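Local coordinates for isoflavone reductase (Medicago sativa, PDB 2GAS), which reduces 2'-hydroxyisoflavones to chiral isoflavanones with NADPH, on the pathway to the alfalfa phytoalexin (-)-medicarpin, at residues P171-V176 with K232-T237; A154-F159 with D300-Q305; V243-V248 with L265-Q270. All blocks are in the same frame, centred on the assembly; numbering follows the deposited sequence.

How the contacts relate
All three contacts lie in the C-terminal half of the chain, after the parallel sheet of the probable NADP(+)-binding part. Contact 2 closes the longest loop, from 154-159 to 300-305. Contacts 1 and 3 are nested inside it, contact 1 closing before contact 3 opens. Contacts 1 and 2, with centres about 15 Å apart, meet where Lys-233 NZ forms a salt bridge with Asp-300 OD1. Contacts 2 and 3, about 21 Å apart by their centres, touch where Phe-159 packs on helix 259-271. Contacts 1 and 3 do not touch: centres about 22 Å, nearest atoms about 8 Å. Strand 239-243 leads from one to the other. Together they join the helices and strands of this half.

Contact 1: residues P171-V176 with K232-T237; sequences PPRDKV and KKIGKT
Lys-236 NZ is gripped by two acceptors of the opposite loop. It donates to Arg-173 O at 2.8 Å and to Asp-174 OD1 at 2.9 Å, the second bond being part of a salt bridge. The carboxylate oxygen is met on its anti side, 18° out of the carboxylate plane. The lysine chain bends at its third torsion (chi3 -70°), and its CD and CE pass close beside Arg-173 O. A water links Asp-174 OD1 to Thr-237 O, at 2.8 Å from each. Elsewhere an aliphatic group meets a charged one. Ile-234 CG2 lies 3.6 Å above one face of the Arg-173 guanidinium, offset toward its rim. The guanidinium donates from NH1 to Phe-306 O and from NH2 to Val-307 O, so the isoleucine packs against a group also held by the carbonyls of the last two residues. Gly-235, with positive phi, follows the end of helix 223-234 and turns the chain toward strand 239-243. Asp-174 and Val-176 pair with Glu-239 there, and Pro-172 O accepts from Trp-230 of the helix. The contact thus sits at the surface where this helix-to-strand turn meets the start of strand 175-179.

Contact 2: residues A154-F159 with D300-Q305; sequences AFTGYF and DEYLNQ
Thr-156 and Tyr-302 are the nearest backbone neighbours, with 7.6 Å between Thr-156 CA and Tyr-302 CA, and both point their side chains across the gap. Thr-156 sits on the ring. Its CB lies 3.6 Å from the centroid of the Tyr-302 ring and only 5° off the ring normal, a CH-pi contact over the centre of the face. OG1 leans to one side, 3.6 Å from Tyr-302 CE1. The methyl CG2 turns toward the root of the ring, 4.0 Å from Tyr-302 CG. The tyrosine reaches this place because its CG is anti to the backbone N (chi1 172°). Its OH ends near the opposite backbone, 3.5 Å from Thr-156 O and 3.7 Å from Gly-157 CA. An alanine in place of Tyr-302 would probably leave Thr-156 and Gly-157 without the ring that packs on them and open a gap between the two helices. Behind the ring, Gln-305 folds back and NE2 donates to Tyr-302 O at 3.2 Å, in the carbonyl plane on a lone pair. Gly-157 N is hydrogen-bonded to Glu-191 OE2, of helix 191-202. Phe-155 touches Ile-14, a residue inferred to bind NADP(+), and Gly-157 lies about 8 Å from the Ile-14 side chain. The contact therefore packs the C-terminal helix 299-303 on the short helix 156-160 that follows strand 154-155, near the loop that probably binds NADP(+) in this Rossmann-type NmrA reductase.

Contact 3: residues V243-V248 with L265-Q270; sequences VSEEQV and LYHSQQ
A pair of consecutive helices, 245-254 and 259-271, meets here through Glu-245 and His-267, next to a capping box that starts the first helix. The carboxylate comes to the edge of the imidazole, near its plane. Glu-245 OE1 is 3.0 Å from His-267 CE1 and 3.6 Å from His-267 NE2, and the carboxylate and ring planes are 39° apart. Turning the ring over would exchange these two ring atoms, so its orientation, and any hydrogen bond to OE1, is not settled. Glu-245 stretches out to the ring, chi1 -179° with the rest of its chain extended, and CG itself lies in the ring plane, 3.6 Å from His-267 CE1. Lys-272 packs against both side chains. As modelled, His-267 ND1 is buried with no polar partner. One turn further along the first helix, Val-248 faces the histidine more loosely, with CG1 at 4.3 Å from His-267 CB. Val-248 also packs on Leu-179 and joins helix 245-254 to strand 175-179; Tyr-266 of the second helix packs on Leu-179 too. The capping box is made by Ser-244 and Gln-247. Gln-247 N donates weakly to Ser-244 OG, and Ser-244 N donates back to Gln-247 OE1. That same Gln-247 OE1 also accepts a hydrogen bond from Ser-244 OG, with OG to OE1 at 2.6 Å.

Contact 1: residues P171-V176 with K232-T237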
loop_
_atom_site.group_PDB
_atom_site.type_symbol
_atom_site.label_atom_id
_atom_site.label_comp_id
_atom_site.label_asym_id
_atom_site.label_seq_id
_atom_site.Cartn_x
_atom_site.Cartn_y
_atom_site.Cartn_z
ATOM N N PRO A 171 6.711 13.061 14.279
ATOM C CA PRO A 171 6.403 14.409 13.790
ATOM C C PRO A 171 7.309 15.465 14.405
ATOM O O PRO A 171 7.532 15.474 15.613
ATOM C CB PRO A 171 4.946 14.610 14.206
ATOM C CG PRO A 171 4.400 13.211 14.246
ATOM C CD PRO A 171 5.527 12.452 14.907
ATOM N N PRO A 172 7.838 16.379 13.578
ATOM C CA PRO A 172 8.717 17.432 14.090
ATOM C C PRO A 172 7.890 18.377 14.942
ATOM O O PRO A 172 6.733 18.651 14.625
ATOM C CB PRO A 172 9.223 18.100 12.819
ATOM C CG PRO A 172 8.023 18.007 11.916
ATOM C CD PRO A 172 7.554 16.578 12.145
ATOM N N ARG A 173 8.479 18.881 16.017
ATOM C CA ARG A 173 7.754 19.784 16.894
ATOM C C ARG A 173 8.295 21.206 16.877
ATOM O O ARG A 173 7.751 22.083 17.545
ATOM C CB ARG A 173 7.782 19.242 18.323
ATOM C CG ARG A 173 7.266 17.816 18.428
ATOM C CD ARG A 173 7.509 17.245 19.817
ATOM N NE ARG A 173 6.449 17.584 20.758
ATOM C CZ ARG A 173 5.333 16.880 20.916
ATOM N NH1 ARG A 173 5.124 15.789 20.194
ATOM N NH2 ARG A 173 4.429 17.265 21.805
ATOM N N ASP A 174 9.349 21.449 16.103
ATOM C CA ASP A 174 9.922 22.788 16.069
ATOM C C ASP A 174 10.112 23.375 14.674
ATOM O O ASP A 174 9.747 24.525 14.431
ATOM C CB ASP A 174 11.263 22.787 16.812
ATOM C CG ASP A 174 11.699 24.177 17.230
ATOM O OD1 ASP A 174 10.851 24.928 17.757
ATOM O OD2 ASP A 174 12.890 24.513 17.048
ATOM N N LYS A 175 10.678 22.594 13.760
ATOM C CA LYS A 175 10.942 23.085 12.405
ATOM C C LYS A 175 10.584 22.062 11.341
ATOM O O LYS A 175 10.772 20.861 11.538
ATOM C CB LYS A 175 12.422 23.449 12.273
ATOM C CG LYS A 175 12.920 24.337 13.397
ATOM C CD LYS A 175 14.427 24.490 13.391
ATOM C CE LYS A 175 14.877 25.331 14.586
ATOM N NZ LYS A 175 16.355 25.459 14.654
ATOM N N VAL A 176 10.085 22.545 10.207
ATOM C CA VAL A 176 9.693 21.665 9.117
ATOM C C VAL A 176 10.056 22.235 7.746
ATOM O O VAL A 176 10.049 23.451 7.537
ATOM C CB VAL A 176 8.159 21.374 9.174
ATOM C CG1 VAL A 176 7.361 22.652 8.941
ATOM C CG2 VAL A 176 7.779 20.316 8.162
ATOM N N LYS A 232 -2.053 22.638 15.595
ATOM C CA LYS A 232 -3.203 22.791 16.474
ATOM C C LYS A 232 -3.124 21.768 17.602
ATOM O O LYS A 232 -3.472 22.056 18.750
ATOM C CB LYS A 232 -4.502 22.585 15.691
ATOM C CG LYS A 232 -5.753 22.683 16.551
ATOM C CD LYS A 232 -6.991 22.197 15.807
ATOM C CE LYS A 232 -6.829 20.745 15.361
ATOM N NZ LYS A 232 -8.083 20.159 14.811
ATOM N N LYS A 233 -2.643 20.574 17.276
ATOM C CA LYS A 233 -2.533 19.506 18.265
ATOM C C LYS A 233 -1.499 19.732 19.359
ATOM O O LYS A 233 -1.756 19.425 20.521
ATOM C CB LYS A 233 -2.249 18.177 17.567
ATOM C CG LYS A 233 -3.422 17.672 16.765
ATOM C CD LYS A 233 -3.112 16.337 16.137
ATOM C CE LYS A 233 -4.369 15.724 15.574
ATOM N NZ LYS A 233 -5.395 15.539 16.646
ATOM N N ILE A 234 -0.332 20.260 19.005
ATOM C CA ILE A 234 0.692 20.486 20.013
ATOM C C ILE A 234 0.710 21.909 20.551
ATOM O O ILE A 234 1.524 22.249 21.414
ATOM C CB ILE A 234 2.092 20.112 19.493
ATOM C CG1 ILE A 234 2.434 20.916 18.238
ATOM C CG2 ILE A 234 2.134 18.618 19.197
ATOM C CD1 ILE A 234 3.908 20.831 17.861
ATOM N N GLY A 235 -0.186 22.740 20.033
ATOM C CA GLY A 235 -0.277 24.107 20.507
ATOM C C GLY A 235 0.904 25.032 20.280
ATOM O O GLY A 235 1.194 25.872 21.131
ATOM N N LYS A 236 1.604 24.881 19.160
ATOM C CA LYS A 236 2.712 25.776 18.847
ATOM C C LYS A 236 2.894 25.842 17.340
ATOM O O LYS A 236 2.449 24.949 16.617
ATOM C CB LYS A 236 4.015 25.332 19.523
ATOM C CG LYS A 236 4.545 23.987 19.090
ATOM C CD LYS A 236 5.970 23.770 19.602
ATOM C CE LYS A 236 6.965 24.679 18.884
ATOM N NZ LYS A 236 8.378 24.310 19.175
ATOM N N THR A 237 3.540 26.905 16.874
ATOM C CA THR A 237 3.763 27.106 15.448
ATOM C C THR A 237 5.141 26.623 15.039
ATOM O O THR A 237 6.142 26.967 15.669
ATOM C CB THR A 237 3.643 28.598 15.074
ATOM O OG1 THR A 237 2.365 29.089 15.485
ATOM C CG2 THR A 237 3.788 28.787 13.572
HETATM O O HOH W 1 8.686 26.224 16.541
#

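Contact 2: residues A154-F159 with D300-Q305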
loop_
_atom_site.group_PDB
_atom_site.type_symbol
_atom_site.label_atom_id
_atom_site.label_comp_id
_atom_site.label_asym_id
_atom_site.label_seq_id
_atom_site.Cartn_x
_atom_site.Cartn_y
_atom_site.Cartn_z
ATOM N N ALA A 154 -0.690 7.227 0.256
ATOM C CA ALA A 154 0.208 7.349 1.401
ATOM C C ALA A 154 -0.169 6.733 2.745
ATOM O O ALA A 154 -1.077 7.203 3.422
ATOM C CB ALA A 154 0.559 8.827 1.606
ATOM N N PHE A 155 0.560 5.690 3.135
ATOM C CA PHE A 155 0.328 5.034 4.421
ATOM C C PHE A 155 0.708 6.014 5.523
ATOM O O PHE A 155 1.755 6.659 5.448
ATOM C CB PHE A 155 1.219 3.801 4.574
ATOM C CG PHE A 155 0.756 2.609 3.803
ATOM C CD1 PHE A 155 -0.355 1.886 4.220
ATOM C CD2 PHE A 155 1.447 2.187 2.673
ATOM C CE1 PHE A 155 -0.772 0.756 3.523
ATOM C CE2 PHE A 155 1.037 1.058 1.971
ATOM C CZ PHE A 155 -0.073 0.342 2.397
ATOM N N THR A 156 -0.119 6.106 6.558
ATOM C CA THR A 156 0.174 7.010 7.664
ATOM C C THR A 156 1.488 6.653 8.351
ATOM O O THR A 156 2.284 7.534 8.677
ATOM C CB THR A 156 -0.948 6.984 8.717
ATOM O OG1 THR A 156 -1.265 5.624 9.042
ATOM C CG2 THR A 156 -2.190 7.691 8.193
ATOM N N GLY A 157 1.715 5.357 8.558
ATOM C CA GLY A 157 2.926 4.913 9.222
ATOM C C GLY A 157 4.211 5.172 8.463
ATOM O O GLY A 157 5.294 5.088 9.038
ATOM N N TYR A 158 4.095 5.489 7.176
ATOM C CA TYR A 158 5.266 5.748 6.351
ATOM C C TYR A 158 5.452 7.209 5.967
ATOM O O TYR A 158 6.581 7.700 5.947
ATOM C CB TYR A 158 5.210 4.895 5.083
ATOM C CG TYR A 158 5.465 3.431 5.341
ATOM C CD1 TYR A 158 6.727 2.985 5.731
ATOM C CD2 TYR A 158 4.440 2.491 5.225
ATOM C CE1 TYR A 158 6.965 1.639 6.003
ATOM C CE2 TYR A 158 4.666 1.141 5.495
ATOM C CZ TYR A 158 5.931 0.724 5.883
ATOM O OH TYR A 158 6.165 -0.604 6.159
ATOM N N PHE A 159 4.353 7.899 5.665
ATOM C CA PHE A 159 4.418 9.300 5.253
ATOM C C PHE A 159 4.048 10.307 6.330
ATOM O O PHE A 159 4.810 11.226 6.623
ATOM C CB PHE A 159 3.495 9.565 4.057
ATOM C CG PHE A 159 3.955 8.947 2.767
ATOM C CD1 PHE A 159 3.780 7.590 2.526
ATOM C CD2 PHE A 159 4.533 9.736 1.775
ATOM C CE1 PHE A 159 4.171 7.025 1.314
ATOM C CE2 PHE A 159 4.927 9.182 0.561
ATOM C CZ PHE A 159 4.745 7.822 0.330
ATOM N N ASP A 300 -6.141 13.329 11.677
ATOM C CA ASP A 300 -6.190 14.003 12.970
ATOM C C ASP A 300 -6.086 12.987 14.105
ATOM O O ASP A 300 -5.305 13.161 15.036
ATOM C CB ASP A 300 -7.500 14.786 13.103
ATOM C CG ASP A 300 -7.591 15.549 14.411
ATOM O OD1 ASP A 300 -6.873 16.559 14.563
ATOM O OD2 ASP A 300 -8.372 15.133 15.289
ATOM N N GLU A 301 -6.881 11.925 14.018
ATOM C CA GLU A 301 -6.876 10.871 15.030
ATOM C C GLU A 301 -5.531 10.150 15.048
ATOM O O GLU A 301 -4.973 9.882 16.113
ATOM C CB GLU A 301 -8.019 9.876 14.757
ATOM C CG GLU A 301 -9.412 10.429 15.082
ATOM C CD GLU A 301 -10.567 9.579 14.541
ATOM O OE1 GLU A 301 -11.723 9.829 14.948
ATOM O OE2 GLU A 301 -10.335 8.679 13.705
ATOM N N TYR A 302 -4.998 9.848 13.865
ATOM C CA TYR A 302 -3.719 9.161 13.771
ATOM C C TYR A 302 -2.598 9.903 14.503
ATOM O O TYR A 302 -1.801 9.296 15.216
ATOM C CB TYR A 302 -3.309 8.968 12.303
ATOM C CG TYR A 302 -1.902 8.427 12.159
ATOM C CD1 TYR A 302 -1.625 7.077 12.384
ATOM C CD2 TYR A 302 -0.832 9.283 11.902
ATOM C CE1 TYR A 302 -0.312 6.603 12.367
ATOM C CE2 TYR A 302 0.475 8.822 11.883
ATOM C CZ TYR A 302 0.732 7.483 12.119
ATOM O OH TYR A 302 2.034 7.039 12.133
ATOM N N LEU A 303 -2.538 11.215 14.317
ATOM C CA LEU A 303 -1.496 12.017 14.944
ATOM C C LEU A 303 -1.625 12.177 16.459
ATOM O O LEU A 303 -0.662 12.560 17.126
ATOM C CB LEU A 303 -1.440 13.393 14.279
ATOM C CG LEU A 303 -0.934 13.387 12.834
ATOM C CD1 LEU A 303 -1.119 14.767 12.231
ATOM C CD2 LEU A 303 0.530 12.974 12.795
ATOM N N ASN A 304 -2.801 11.880 17.004
ATOM C CA ASN A 304 -3.006 12.013 18.442
ATOM C C ASN A 304 -2.045 11.180 19.275
ATOM O O ASN A 304 -1.694 11.561 20.391
ATOM C CB ASN A 304 -4.445 11.652 18.821
ATOM C CG ASN A 304 -5.411 12.792 18.581
ATOM O OD1 ASN A 304 -5.083 13.952 18.825
ATOM N ND2 ASN A 304 -6.615 12.469 18.121
ATOM N N GLN A 305 -1.612 10.042 18.745
ATOM C CA GLN A 305 -0.703 9.183 19.492
ATOM C C GLN A 305 0.675 9.796 19.712
ATOM O O GLN A 305 1.415 9.354 20.587
ATOM C CB GLN A 305 -0.556 7.829 18.791
ATOM C CG GLN A 305 0.049 7.912 17.404
ATOM C CD GLN A 305 0.135 6.557 16.733
ATOM O OE1 GLN A 305 0.825 5.656 17.214
ATOM N NE2 GLN A 305 -0.567 6.402 15.615
#

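Contact 3: residues V243-V248 with L265-Q270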
loop_
_atom_site.group_PDB
_atom_site.type_symbol
_atom_site.label_atom_id
_atom_site.label_comp_id
_atom_site.label_asym_id
_atom_site.label_seq_id
_atom_site.Cartn_x
_atom_site.Cartn_y
_atom_site.Cartn_z
ATOM N N VAL A 243 10.829 24.867 -0.195
ATOM C CA VAL A 243 11.884 24.675 -1.183
ATOM C C VAL A 243 11.305 24.443 -2.575
ATOM O O VAL A 243 10.395 23.634 -2.754
ATOM C CB VAL A 243 12.775 23.480 -0.789
ATOM C CG1 VAL A 243 13.868 23.281 -1.818
ATOM C CG2 VAL A 243 13.384 23.724 0.589
ATOM N N SER A 244 11.846 25.163 -3.556
ATOM C CA SER A 244 11.388 25.075 -4.941
ATOM C C SER A 244 11.640 23.710 -5.568
ATOM O O SER A 244 12.585 23.011 -5.202
ATOM C CB SER A 244 12.087 26.139 -5.789
ATOM O OG SER A 244 13.444 25.791 -5.985
ATOM N N GLU A 245 10.796 23.343 -6.528
ATOM C CA GLU A 245 10.942 22.064 -7.207
ATOM C C GLU A 245 12.328 21.922 -7.823
ATOM O O GLU A 245 12.941 20.866 -7.732
ATOM C CB GLU A 245 9.895 21.901 -8.308
ATOM C CG GLU A 245 10.006 20.554 -9.011
ATOM C CD GLU A 245 8.952 20.338 -10.074
ATOM O OE1 GLU A 245 8.841 19.197 -10.569
ATOM O OE2 GLU A 245 8.236 21.299 -10.425
ATOM N N GLU A 246 12.819 22.984 -8.457
ATOM C CA GLU A 246 14.137 22.930 -9.079
ATOM C C GLU A 246 15.200 22.525 -8.070
ATOM O O GLU A 246 16.092 21.736 -8.378
ATOM C CB GLU A 246 14.523 24.285 -9.679
ATOM C CG GLU A 246 13.637 24.779 -10.805
ATOM C CD GLU A 246 12.254 25.174 -10.335
ATOM O OE1 GLU A 246 12.147 25.841 -9.282
ATOM O OE2 GLU A 246 11.270 24.831 -11.028
ATOM N N GLN A 247 15.109 23.076 -6.864
ATOM C CA GLN A 247 16.076 22.766 -5.822
ATOM C C GLN A 247 15.900 21.325 -5.334
ATOM O O GLN A 247 16.874 20.639 -5.023
ATOM C CB GLN A 247 15.939 23.779 -4.674
ATOM C CG GLN A 247 16.345 25.211 -5.094
ATOM C CD GLN A 247 15.947 26.294 -4.095
ATOM O OE1 GLN A 247 14.763 26.497 -3.813
ATOM N NE2 GLN A 247 16.941 27.009 -3.568
ATOM N N VAL A 248 14.658 20.857 -5.291
ATOM C CA VAL A 248 14.392 19.488 -4.865
ATOM C C VAL A 248 14.979 18.500 -5.871
ATOM O O VAL A 248 15.627 17.526 -5.492
ATOM C CB VAL A 248 12.875 19.229 -4.737
ATOM C CG1 VAL A 248 12.611 17.741 -4.523
ATOM C CG2 VAL A 248 12.309 20.043 -3.579
ATOM N N LEU A 265 10.300 10.046 -4.016
ATOM C CA LEU A 265 8.977 9.589 -3.606
ATOM C C LEU A 265 8.167 10.789 -3.099
ATOM O O LEU A 265 7.018 10.979 -3.496
ATOM C CB LEU A 265 9.107 8.528 -2.506
ATOM C CG LEU A 265 7.818 7.875 -2.005
ATOM C CD1 LEU A 265 7.072 7.220 -3.156
ATOM C CD2 LEU A 265 8.169 6.840 -0.946
ATOM N N TYR A 266 8.778 11.600 -2.236
ATOM C CA TYR A 266 8.121 12.789 -1.688
ATOM C C TYR A 266 7.821 13.804 -2.790
ATOM O O TYR A 266 6.785 14.457 -2.775
ATOM C CB TYR A 266 9.009 13.457 -0.636
ATOM C CG TYR A 266 9.262 12.639 0.606
ATOM C CD1 TYR A 266 10.408 12.854 1.368
ATOM C CD2 TYR A 266 8.358 11.666 1.034
ATOM C CE1 TYR A 266 10.656 12.126 2.521
ATOM C CE2 TYR A 266 8.600 10.924 2.199
ATOM C CZ TYR A 266 9.753 11.163 2.930
ATOM O OH TYR A 266 10.029 10.435 4.066
ATOM N N HIS A 267 8.746 13.950 -3.735
ATOM C CA HIS A 267 8.556 14.876 -4.850
ATOM C C HIS A 267 7.264 14.538 -5.602
ATOM O O HIS A 267 6.443 15.406 -5.889
ATOM C CB HIS A 267 9.760 14.793 -5.802
ATOM C CG HIS A 267 9.522 15.401 -7.151
ATOM N ND1 HIS A 267 9.547 16.760 -7.380
ATOM C CD2 HIS A 267 9.248 14.824 -8.345
ATOM C CE1 HIS A 267 9.298 16.994 -8.658
ATOM N NE2 HIS A 267 9.113 15.836 -9.265
ATOM N N SER A 268 7.085 13.263 -5.917
ATOM C CA SER A 268 5.902 12.818 -6.630
ATOM C C SER A 268 4.630 13.017 -5.805
ATOM O O SER A 268 3.595 13.410 -6.332
ATOM C CB SER A 268 6.060 11.336 -6.998
ATOM O OG SER A 268 4.878 10.827 -7.594
ATOM N N GLN A 269 4.720 12.767 -4.503
ATOM C CA GLN A 269 3.559 12.877 -3.619
ATOM C C GLN A 269 3.251 14.307 -3.166
ATOM O O GLN A 269 2.088 14.693 -3.064
ATOM C CB GLN A 269 3.784 11.972 -2.392
ATOM C CG GLN A 269 2.546 11.653 -1.535
ATOM C CD GLN A 269 2.429 12.533 -0.289
ATOM O OE1 GLN A 269 3.429 13.049 0.217
ATOM N NE2 GLN A 269 1.207 12.681 0.224
ATOM N N GLN A 270 4.298 15.087 -2.926
ATOM C CA GLN A 270 4.157 16.455 -2.429
ATOM C C GLN A 270 4.113 17.568 -3.469
ATOM O O GLN A 270 3.444 18.581 -3.260
ATOM C CB GLN A 270 5.293 16.748 -1.446
ATOM C CG GLN A 270 5.314 15.853 -0.204
ATOM C CD GLN A 270 4.509 16.428 0.947
ATOM O OE1 GLN A 270 4.736 17.565 1.367
ATOM N NE2 GLN A 270 3.573 15.643 1.473
#